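Local coordinates for protein putative branched-chain amino acid ABC transporter (Rhodospirillum rubrum ATCC 11170, PDB 3HUT) that probably binds branched-chain amino acids as the extracytoplasmic receptor of an ABC transporter and hands them on for import, at residues A[116-122]-A[329-333]; A[250-254]-A[274-280]; A[289-295]-A[305-311]. All coordinates share one frame; numbering follows the deposited sequence.

Contact 1 of 3, residues A[116-122]-A[329-333]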
loop_
_atom_site.group_PDB
_atom_site.type_symbol
_atom_site.label_atom_id
_atom_site.label_comp_id
_atom_site.label_asym_id
_atom_site.label_seq_id
_atom_site.Cartn_x
_atom_site.Cartn_y
_atom_site.Cartn_z
ATOM N N GLN A 116 2.795 -16.375 -4.949
ATOM C CA GLN A 116 2.194 -15.045 -4.836
ATOM C C GLN A 116 3.077 -14.009 -4.149
ATOM O O GLN A 116 3.767 -14.306 -3.170
ATOM C CB GLN A 116 0.861 -15.113 -4.086
ATOM C CG GLN A 116 -0.337 -15.502 -4.945
ATOM C CD GLN A 116 -0.228 -16.905 -5.493
ATOM O OE1 GLN A 116 -0.004 -17.860 -4.744
ATOM N NE2 GLN A 116 -0.399 -17.045 -6.805
ATOM N N PHE A 117 3.036 -12.788 -4.674
ATOM C CA PHE A 117 3.802 -11.671 -4.128
ATOM C C PHE A 117 2.926 -10.428 -4.249
ATOM O O PHE A 117 2.057 -10.362 -5.116
ATOM C CB PHE A 117 5.098 -11.471 -4.922
ATOM C CG PHE A 117 6.015 -12.660 -4.892
ATOM C CD1 PHE A 117 6.916 -12.837 -3.846
ATOM C CD2 PHE A 117 5.949 -13.625 -5.892
ATOM C CE1 PHE A 117 7.741 -13.963 -3.803
ATOM C CE2 PHE A 117 6.767 -14.751 -5.854
ATOM C CZ PHE A 117 7.661 -14.919 -4.809
ATOM N N ARG A 118 3.154 -9.454 -3.376
ATOM C CA ARG A 118 2.387 -8.208 -3.391
ATOM C C ARG A 118 3.328 -7.023 -3.222
ATOM O O ARG A 118 4.304 -7.094 -2.467
ATOM C CB ARG A 118 1.349 -8.203 -2.261
ATOM C CG ARG A 118 1.913 -8.610 -0.910
ATOM C CD ARG A 118 1.095 -8.069 0.255
ATOM N NE ARG A 118 -0.297 -8.468 0.162
ATOM C CZ ARG A 118 -0.891 -9.344 0.964
ATOM N NH1 ARG A 118 -0.222 -9.928 1.944
ATOM N NH2 ARG A 118 -2.160 -9.643 0.767
ATOM N N ALA A 119 3.036 -5.933 -3.924
ATOM C CA ALA A 119 3.863 -4.739 -3.841
ATOM C C ALA A 119 3.425 -3.873 -2.667
ATOM O O ALA A 119 4.205 -3.078 -2.144
ATOM C CB ALA A 119 3.768 -3.948 -5.137
ATOM N N ILE A 120 2.175 -4.045 -2.250
ATOM C CA ILE A 120 1.603 -3.283 -1.145
ATOM C C ILE A 120 1.758 -4.089 0.148
ATOM O O ILE A 120 2.116 -5.264 0.104
ATOM C CB ILE A 120 0.105 -3.015 -1.417
ATOM C CG1 ILE A 120 -0.437 -1.936 -0.478
ATOM C CG2 ILE A 120 -0.681 -4.304 -1.237
ATOM C CD1 ILE A 120 -1.818 -1.427 -0.895
ATOM N N THR A 121 1.514 -3.461 1.296
ATOM C CA THR A 121 1.609 -4.169 2.577
ATOM C C THR A 121 0.189 -4.461 3.029
ATOM O O THR A 121 -0.759 -3.898 2.484
ATOM C CB THR A 121 2.280 -3.307 3.676
ATOM O OG1 THR A 121 1.460 -2.165 3.950
ATOM C CG2 THR A 121 3.658 -2.832 3.233
ATOM N N THR A 122 0.029 -5.342 4.011
ATOM C CA THR A 122 -1.306 -5.634 4.522
ATOM C C THR A 122 -1.735 -4.423 5.352
ATOM O O THR A 122 -0.894 -3.645 5.809
ATOM C CB THR A 122 -1.312 -6.869 5.434
ATOM O OG1 THR A 122 -0.498 -6.610 6.583
ATOM C CG2 THR A 122 -0.780 -8.086 4.692
ATOM N N ARG A 329 7.224 -14.375 2.437
ATOM C CA ARG A 329 7.059 -13.574 1.223
ATOM C C ARG A 329 6.217 -12.330 1.517
ATOM O O ARG A 329 5.876 -11.585 0.608
ATOM C CB ARG A 329 6.388 -14.381 0.106
ATOM C CG ARG A 329 7.285 -15.432 -0.538
ATOM C CD ARG A 329 6.471 -16.430 -1.366
ATOM N NE ARG A 329 5.625 -17.265 -0.517
ATOM C CZ ARG A 329 4.312 -17.116 -0.374
ATOM N NH1 ARG A 329 3.663 -16.159 -1.034
ATOM N NH2 ARG A 329 3.644 -17.915 0.446
ATOM N N GLU A 330 5.874 -12.114 2.784
ATOM C CA GLU A 330 5.068 -10.950 3.154
ATOM C C GLU A 330 5.872 -9.669 2.931
ATOM O O GLU A 330 7.081 -9.628 3.172
ATOM C CB GLU A 330 4.621 -11.045 4.616
ATOM C CG GLU A 330 3.608 -9.983 5.003
ATOM C CD GLU A 330 2.386 -9.995 4.101
ATOM O OE1 GLU A 330 1.566 -10.932 4.211
ATOM O OE2 GLU A 330 2.256 -9.068 3.275
ATOM N N THR A 331 5.191 -8.620 2.482
ATOM C CA THR A 331 5.837 -7.347 2.192
ATOM C C THR A 331 5.931 -6.395 3.380
ATOM O O THR A 331 4.956 -6.178 4.090
ATOM C CB THR A 331 5.094 -6.612 1.049
ATOM O OG1 THR A 331 4.964 -7.490 -0.073
ATOM C CG2 THR A 331 5.863 -5.370 0.610
ATOM N N THR A 332 7.121 -5.843 3.595
ATOM C CA THR A 332 7.340 -4.865 4.654
ATOM C C THR A 332 8.013 -3.680 3.970
ATOM O O THR A 332 8.696 -3.847 2.956
ATOM C CB THR A 332 8.243 -5.400 5.793
ATOM O OG1 THR A 332 9.499 -5.829 5.259
ATOM C CG2 THR A 332 7.560 -6.564 6.517
ATOM N N LYS A 333 7.812 -2.486 4.509
ATOM C CA LYS A 333 8.386 -1.290 3.912
ATOM C C LYS A 333 8.839 -0.277 4.945
ATOM O O LYS A 333 8.355 -0.272 6.070
ATOM C CB LYS A 333 7.351 -0.607 3.019
ATOM C CG LYS A 333 6.840 -1.429 1.860
ATOM C CD LYS A 333 5.859 -0.604 1.044
ATOM C CE LYS A 333 5.623 -1.224 -0.323
ATOM N NZ LYS A 333 4.688 -0.403 -1.113
HETATM O O HOH W 1 5.144 -10.024 -1.552
HETATM O O HOH W 2 1.917 -0.312 0.994
HETATM O O HOH W 3 2.441 -6.613 4.807
#

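Contact 2 of 3, residues A[250-254]-A[274-280]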
loop_
_atom_site.group_PDB
_atom_site.type_symbol
_atom_site.label_atom_id
_atom_site.label_comp_id
_atom_site.label_asym_id
_atom_site.label_seq_id
_atom_site.Cartn_x
_atom_site.Cartn_y
_atom_site.Cartn_z
ATOM N N ALA A 250 3.401 4.944 2.798
ATOM C CA ALA A 250 4.389 4.395 1.876
ATOM C C ALA A 250 4.757 5.413 0.799
ATOM O O ALA A 250 5.902 5.840 0.706
ATOM C CB ALA A 250 3.845 3.120 1.238
ATOM N N PHE A 251 3.773 5.804 -0.002
ATOM C CA PHE A 251 3.979 6.776 -1.074
ATOM C C PHE A 251 3.724 8.207 -0.589
ATOM O O PHE A 251 2.656 8.510 -0.069
ATOM C CB PHE A 251 3.043 6.461 -2.245
ATOM C CG PHE A 251 3.121 7.451 -3.378
ATOM C CD1 PHE A 251 4.333 7.721 -4.001
ATOM C CD2 PHE A 251 1.975 8.095 -3.837
ATOM C CE1 PHE A 251 4.405 8.618 -5.068
ATOM C CE2 PHE A 251 2.035 8.991 -4.902
ATOM C CZ PHE A 251 3.255 9.253 -5.519
ATOM N N VAL A 252 4.708 9.081 -0.765
ATOM C CA VAL A 252 4.561 10.476 -0.355
ATOM C C VAL A 252 4.616 11.356 -1.599
ATOM O O VAL A 252 5.658 11.478 -2.242
ATOM C CB VAL A 252 5.677 10.899 0.610
ATOM C CG1 VAL A 252 5.439 12.327 1.088
ATOM C CG2 VAL A 252 5.731 9.942 1.793
ATOM N N LEU A 253 3.490 11.969 -1.935
ATOM C CA LEU A 253 3.418 12.811 -3.120
ATOM C C LEU A 253 4.369 14.001 -3.045
ATOM O O LEU A 253 5.124 14.259 -3.985
ATOM C CB LEU A 253 1.989 13.313 -3.317
ATOM C CG LEU A 253 1.663 13.845 -4.713
ATOM C CD1 LEU A 253 1.708 12.690 -5.715
ATOM C CD2 LEU A 253 0.286 14.488 -4.714
ATOM N N GLY A 254 4.325 14.725 -1.930
ATOM C CA GLY A 254 5.181 15.887 -1.763
ATOM C C GLY A 254 6.520 15.539 -1.143
ATOM O O GLY A 254 7.041 16.280 -0.310
ATOM N N ILE A 274 -1.829 14.060 -11.128
ATOM C CA ILE A 274 -1.035 13.623 -9.986
ATOM C C ILE A 274 -1.177 12.116 -9.827
ATOM O O ILE A 274 -2.284 11.585 -9.888
ATOM C CB ILE A 274 -1.487 14.322 -8.671
ATOM C CG1 ILE A 274 -2.993 14.126 -8.437
ATOM C CG2 ILE A 274 -1.175 15.803 -8.740
ATOM C CD1 ILE A 274 -3.374 12.836 -7.713
ATOM N N PRO A 275 -0.054 11.401 -9.642
ATOM C CA PRO A 275 -0.165 9.949 -9.483
ATOM C C PRO A 275 -0.805 9.622 -8.147
ATOM O O PRO A 275 -0.568 10.315 -7.156
ATOM C CB PRO A 275 1.286 9.479 -9.551
ATOM C CG PRO A 275 2.036 10.629 -8.934
ATOM C CD PRO A 275 1.351 11.841 -9.558
ATOM N N THR A 276 -1.617 8.574 -8.122
ATOM C CA THR A 276 -2.274 8.149 -6.896
ATOM C C THR A 276 -1.416 7.068 -6.248
ATOM O O THR A 276 -0.409 6.639 -6.817
ATOM C CB THR A 276 -3.655 7.544 -7.183
ATOM O OG1 THR A 276 -3.492 6.377 -7.995
ATOM C CG2 THR A 276 -4.544 8.550 -7.922
ATOM N N LEU A 277 -1.822 6.618 -5.064
ATOM C CA LEU A 277 -1.082 5.574 -4.369
ATOM C C LEU A 277 -1.148 4.276 -5.176
ATOM O O LEU A 277 -0.210 3.484 -5.168
ATOM C CB LEU A 277 -1.651 5.370 -2.960
ATOM C CG LEU A 277 -2.961 4.613 -2.740
ATOM C CD1 LEU A 277 -2.690 3.112 -2.664
ATOM C CD2 LEU A 277 -3.591 5.079 -1.434
ATOM N N PHE A 278 -2.252 4.065 -5.885
ATOM C CA PHE A 278 -2.400 2.864 -6.698
ATOM C C PHE A 278 -1.436 2.926 -7.880
ATOM O O PHE A 278 -0.800 1.930 -8.238
ATOM C CB PHE A 278 -3.853 2.743 -7.163
ATOM C CG PHE A 278 -4.822 2.596 -6.029
ATOM C CD1 PHE A 278 -4.972 1.373 -5.384
ATOM C CD2 PHE A 278 -5.530 3.694 -5.554
ATOM C CE1 PHE A 278 -5.810 1.247 -4.276
ATOM C CE2 PHE A 278 -6.370 3.580 -4.446
ATOM C CZ PHE A 278 -6.510 2.354 -3.806
ATOM N N ALA A 279 -1.311 4.107 -8.474
ATOM C CA ALA A 279 -0.394 4.286 -9.591
ATOM C C ALA A 279 1.036 4.034 -9.105
ATOM O O ALA A 279 1.845 3.409 -9.798
ATOM C CB ALA A 279 -0.517 5.693 -10.140
ATOM N N ALA A 280 1.338 4.512 -7.903
ATOM C CA ALA A 280 2.668 4.346 -7.327
ATOM C C ALA A 280 2.998 2.875 -7.058
ATOM O O ALA A 280 4.103 2.414 -7.338
ATOM C CB ALA A 280 2.773 5.153 -6.040
#

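Contact 3 of 3, residues A[289-295]-A[305-311]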
loop_
_atom_site.group_PDB
_atom_site.type_symbol
_atom_site.label_atom_id
_atom_site.label_comp_id
_atom_site.label_asym_id
_atom_site.label_seq_id
_atom_site.Cartn_x
_atom_site.Cartn_y
_atom_site.Cartn_z
HETATM N N MSE A 289 9.276 -6.461 -10.492
HETATM C CA MSE A 289 9.251 -7.591 -11.415
HETATM C C MSE A 289 10.417 -7.532 -12.401
HETATM O O MSE A 289 11.142 -8.512 -12.581
HETATM C CB MSE A 289 7.925 -7.603 -12.184
HETATM C CG MSE A 289 7.774 -8.740 -13.185
HETATM SE SE MSE A 289 7.681 -10.491 -12.355
HETATM C CE MSE A 289 5.792 -10.512 -11.919
ATOM N N LEU A 290 10.604 -6.376 -13.033
ATOM C CA LEU A 290 11.676 -6.205 -14.003
ATOM C C LEU A 290 13.058 -6.412 -13.395
ATOM O O LEU A 290 13.927 -7.027 -14.007
ATOM C CB LEU A 290 11.579 -4.819 -14.651
ATOM C CG LEU A 290 10.358 -4.616 -15.558
ATOM C CD1 LEU A 290 10.268 -3.160 -16.014
ATOM C CD2 LEU A 290 10.464 -5.549 -16.758
ATOM N N ALA A 291 13.271 -5.903 -12.190
ATOM C CA ALA A 291 14.564 -6.077 -11.539
ATOM C C ALA A 291 14.807 -7.573 -11.329
ATOM O O ALA A 291 15.917 -8.062 -11.525
ATOM C CB ALA A 291 14.591 -5.343 -10.200
ATOM N N ALA A 292 13.761 -8.294 -10.939
ATOM C CA ALA A 292 13.873 -9.735 -10.714
ATOM C C ALA A 292 14.215 -10.441 -12.030
ATOM O O ALA A 292 15.053 -11.347 -12.063
ATOM C CB ALA A 292 12.564 -10.274 -10.147
ATOM N N VAL A 293 13.561 -10.031 -13.114
ATOM C CA VAL A 293 13.837 -10.623 -14.420
ATOM C C VAL A 293 15.294 -10.310 -14.771
ATOM O O VAL A 293 16.019 -11.157 -15.293
ATOM C CB VAL A 293 12.911 -10.041 -15.526
ATOM C CG1 VAL A 293 13.268 -10.655 -16.877
ATOM C CG2 VAL A 293 11.446 -10.327 -15.198
ATOM N N GLY A 294 15.714 -9.085 -14.473
ATOM C CA GLY A 294 17.081 -8.683 -14.743
ATOM C C GLY A 294 18.081 -9.605 -14.065
ATOM O O GLY A 294 19.093 -9.986 -14.659
ATOM N N ARG A 295 17.812 -9.962 -12.814
ATOM C CA ARG A 295 18.710 -10.851 -12.091
ATOM C C ARG A 295 18.622 -12.274 -12.630
ATOM O O ARG A 295 19.620 -12.987 -12.675
ATOM C CB ARG A 295 18.395 -10.835 -10.591
ATOM C CG ARG A 295 18.714 -9.505 -9.918
ATOM C CD ARG A 295 18.681 -9.639 -8.406
ATOM N NE ARG A 295 17.349 -9.937 -7.893
ATOM C CZ ARG A 295 16.402 -9.025 -7.689
ATOM N NH1 ARG A 295 16.632 -7.742 -7.957
ATOM N NH2 ARG A 295 15.226 -9.395 -7.198
ATOM N N LEU A 305 12.359 -17.099 -11.973
ATOM C CA LEU A 305 11.799 -15.778 -11.734
ATOM C C LEU A 305 11.108 -15.748 -10.373
ATOM O O LEU A 305 11.126 -14.727 -9.687
ATOM C CB LEU A 305 10.809 -15.396 -12.842
ATOM C CG LEU A 305 10.122 -14.028 -12.695
ATOM C CD1 LEU A 305 11.154 -12.938 -12.417
ATOM C CD2 LEU A 305 9.344 -13.712 -13.975
ATOM N N ARG A 306 10.504 -16.864 -9.974
ATOM C CA ARG A 306 9.839 -16.919 -8.669
ATOM C C ARG A 306 10.888 -16.743 -7.565
ATOM O O ARG A 306 10.651 -16.035 -6.585
ATOM C CB ARG A 306 9.115 -18.254 -8.473
ATOM C CG ARG A 306 8.138 -18.251 -7.288
ATOM C CD ARG A 306 8.245 -19.535 -6.485
ATOM N NE ARG A 306 9.575 -19.683 -5.888
ATOM C CZ ARG A 306 9.921 -19.235 -4.682
ATOM N NH1 ARG A 306 9.036 -18.606 -3.915
ATOM N NH2 ARG A 306 11.163 -19.412 -4.243
ATOM N N ASP A 307 12.044 -17.392 -7.725
ATOM C CA ASP A 307 13.117 -17.274 -6.737
ATOM C C ASP A 307 13.642 -15.845 -6.673
ATOM O O ASP A 307 13.831 -15.298 -5.586
ATOM C CB ASP A 307 14.287 -18.215 -7.063
ATOM C CG ASP A 307 13.983 -19.665 -6.741
ATOM O OD1 ASP A 307 13.299 -19.925 -5.726
ATOM O OD2 ASP A 307 14.444 -20.547 -7.495
ATOM N N ALA A 308 13.882 -15.243 -7.836
ATOM C CA ALA A 308 14.395 -13.874 -7.892
ATOM C C ALA A 308 13.418 -12.880 -7.269
ATOM O O ALA A 308 13.830 -11.952 -6.566
ATOM C CB ALA A 308 14.693 -13.479 -9.336
ATOM N N LEU A 309 12.126 -13.061 -7.535
ATOM C CA LEU A 309 11.107 -12.176 -6.970
ATOM C C LEU A 309 11.155 -12.271 -5.453
ATOM O O LEU A 309 11.135 -11.260 -4.754
ATOM C CB LEU A 309 9.711 -12.580 -7.448
ATOM C CG LEU A 309 9.179 -11.935 -8.725
ATOM C CD1 LEU A 309 7.905 -12.649 -9.153
ATOM C CD2 LEU A 309 8.908 -10.447 -8.476
ATOM N N ALA A 310 11.220 -13.502 -4.957
ATOM C CA ALA A 310 11.281 -13.762 -3.523
ATOM C C ALA A 310 12.532 -13.152 -2.890
ATOM O O ALA A 310 12.556 -12.894 -1.685
ATOM C CB ALA A 310 11.254 -15.261 -3.270
ATOM N N ALA A 311 13.563 -12.924 -3.705
ATOM C CA ALA A 311 14.822 -12.347 -3.221
ATOM C C ALA A 311 14.748 -10.835 -2.965
ATOM O O ALA A 311 15.666 -10.253 -2.381
ATOM C CB ALA A 311 15.941 -12.653 -4.207
#

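Contact 1 of 3, residues A[116-122]-A[329-333]
Residues 116-122 and 329-333 run side by side in the same direction without a direct backbone hydrogen bond between them, and draw together from 6.5 Å between the CA atoms of Phe117 and Arg329 to 5.3 Å between those of Thr121 and Thr331. Side chains and water fill the space. At the wider end the guanidinium of Arg329 presents NH1, edge on, to Gln116 O at 2.8 Å, and shares that nitrogen with Ile110 O. Its CG and CD lie against CE1 of Phe117, with ring and guanidinium planes nearly perpendicular (88°). In the middle Thr331 OG1 donates a short bond of 2.5 Å to Arg118 O, while one water joins this hydroxyl to Arg118 N and Arg329 O. Glu330 bends at chi2 (55°), which brings its carboxylate beside Arg118, nearly coplanar with the guanidinium; NH1 reaches the syn lone pair of OE2 at 2.9 Å in a salt bridge. Thr331 N, standing above the carboxylate plane, also donates to OE2, which a second water ties to Thr122 N and Thr331 O. Ala104 O and His106 O take NE and NH2 of Arg118, so its rotation is well fixed. At the far end the extended Lys333 passes CG along Thr121 CG2 (3.7 Å) and bonds weakly to Ala119 O, its firmer partner being Thr319 OG1. Ile120 O is buried here without a polar partner. Here the chain leaves strand 116-118 of one lobe's sheet while a second segment runs alongside into strand 331-341 of the other's, consistent with the interdomain hinge of leucine-binding-type periplasmic proteins.

Contact 2 of 3, residues A[250-254]-A[274-280]
Phe251 pushes its ring against the start of helix 277-296, and the methyl of Ala280 sits almost squarely over one face: CB is 3.6 Å from the ring centroid and 14° off the normal, a CH-pi contact. The CG of Phe251 stands anti to the backbone N (chi1 177°), which carries the ring out from the loop toward the helix. Its far edge meets the turn before the helix, where Pro275 O lies near the ring plane, 3.7 Å from CE2, and the CG of Pro275 packs on CZ at 3.9 Å, the two side chains crossing at about a right angle. This is the close-fitting part, and Phe251, Pro275 and Ala280 are all buried. Phe263 and Tyr267 of helix 258-271 also touch Pro275. Thr276 caps the start of the helix; its OG1 accepts from Ala279 N at 3.2 Å.

Leu253 CD1 still packs closely, 3.8 Å from Pro275 CG. The fit slackens toward solvent with its other methyl, CD2, no nearer than 4.3 Å to CB of the exposed Ile274. Leu277, also exposed, adds little beyond its CA beside the ring, its side-chain end leading away.

The loop after strand 246-249 thus meets helix 277-296 near the chain's centre, consistent with a connection between the two lobes. No hydrogen bond or salt bridge spans the two segments, which meet through hydrocarbon and an aromatic ring, with Pro275 O at the ring's edge. Between them cohesion therefore probably rests on shape and exclusion of water, and small shifts would probably break no strong directional bond.

Contact 3 of 3, residues A[289-295]-A[305-311]
Helices 289-295 and 305-310 cross at 121° with their axes 8.4 Å apart, a helix-helix packing on the flank of the Rossmann-like alpha/beta lobe built round the sheet that ends in strands 46-52 and 116-118. The backbones come nearest at two small residues, Ala292 and Ala308, whose CA atoms are 5.0 Å apart: CB of Ala308 rests 3.5 Å from Ala292 O, and Ala292 CB packs against Leu305 CD1 and against CG and CD2 of Leu309. Larger side chains close the gap toward the sheet. The selenomethionine Met289 leaves with CG anti to the backbone N (chi1 -180°), then bends twice, so that SE lies 3.9 Å from Leu309 CD1 and 4.0 Å from Leu305 CD2. Leu305 spreads its fork, CD1 on Val293 CG2 at 3.8 Å and CD2 on the selenium. An alanine in place of Leu309 would remove both methyls that meet Met289 and Ala292, and would probably open a gap between the helices and leave the selenium held from fewer sides. Leu7 of strand 5-11 touches Met289, and Phe117 meets Leu309. On the outer side the exposed Arg295 folds back over its own helix, the rim of one guanidinium face over Ala291 O and Ala292 CA, and sends NH2 to Ala308 O at 3.0 Å; the donor stands 45° above that carbonyl's plane.

Overall arrangement
Contact 1 meets both others. Phe117 carries it into contact 3, about 14 Å away between centres, through CE1 on Ala310 CA at 3.6 Å, so the helix pair backs the strand leading into the hinge-like region. Toward contact 2, at about 17 Å between centres, Lys333 CD touches Ala250 CB at 4.2 Å, which puts the loop 250-254 beside strand 331-341. Contacts 2 and 3 do not touch, their nearest atoms about 11 Å apart, yet helix 277-296 serves both, the first near its start, the second near its end. Contacts 1 and 2 lie near the chain's middle, consistent with a hinge beside the ligand cleft of this family, whereas contact 3 belongs to one lobe.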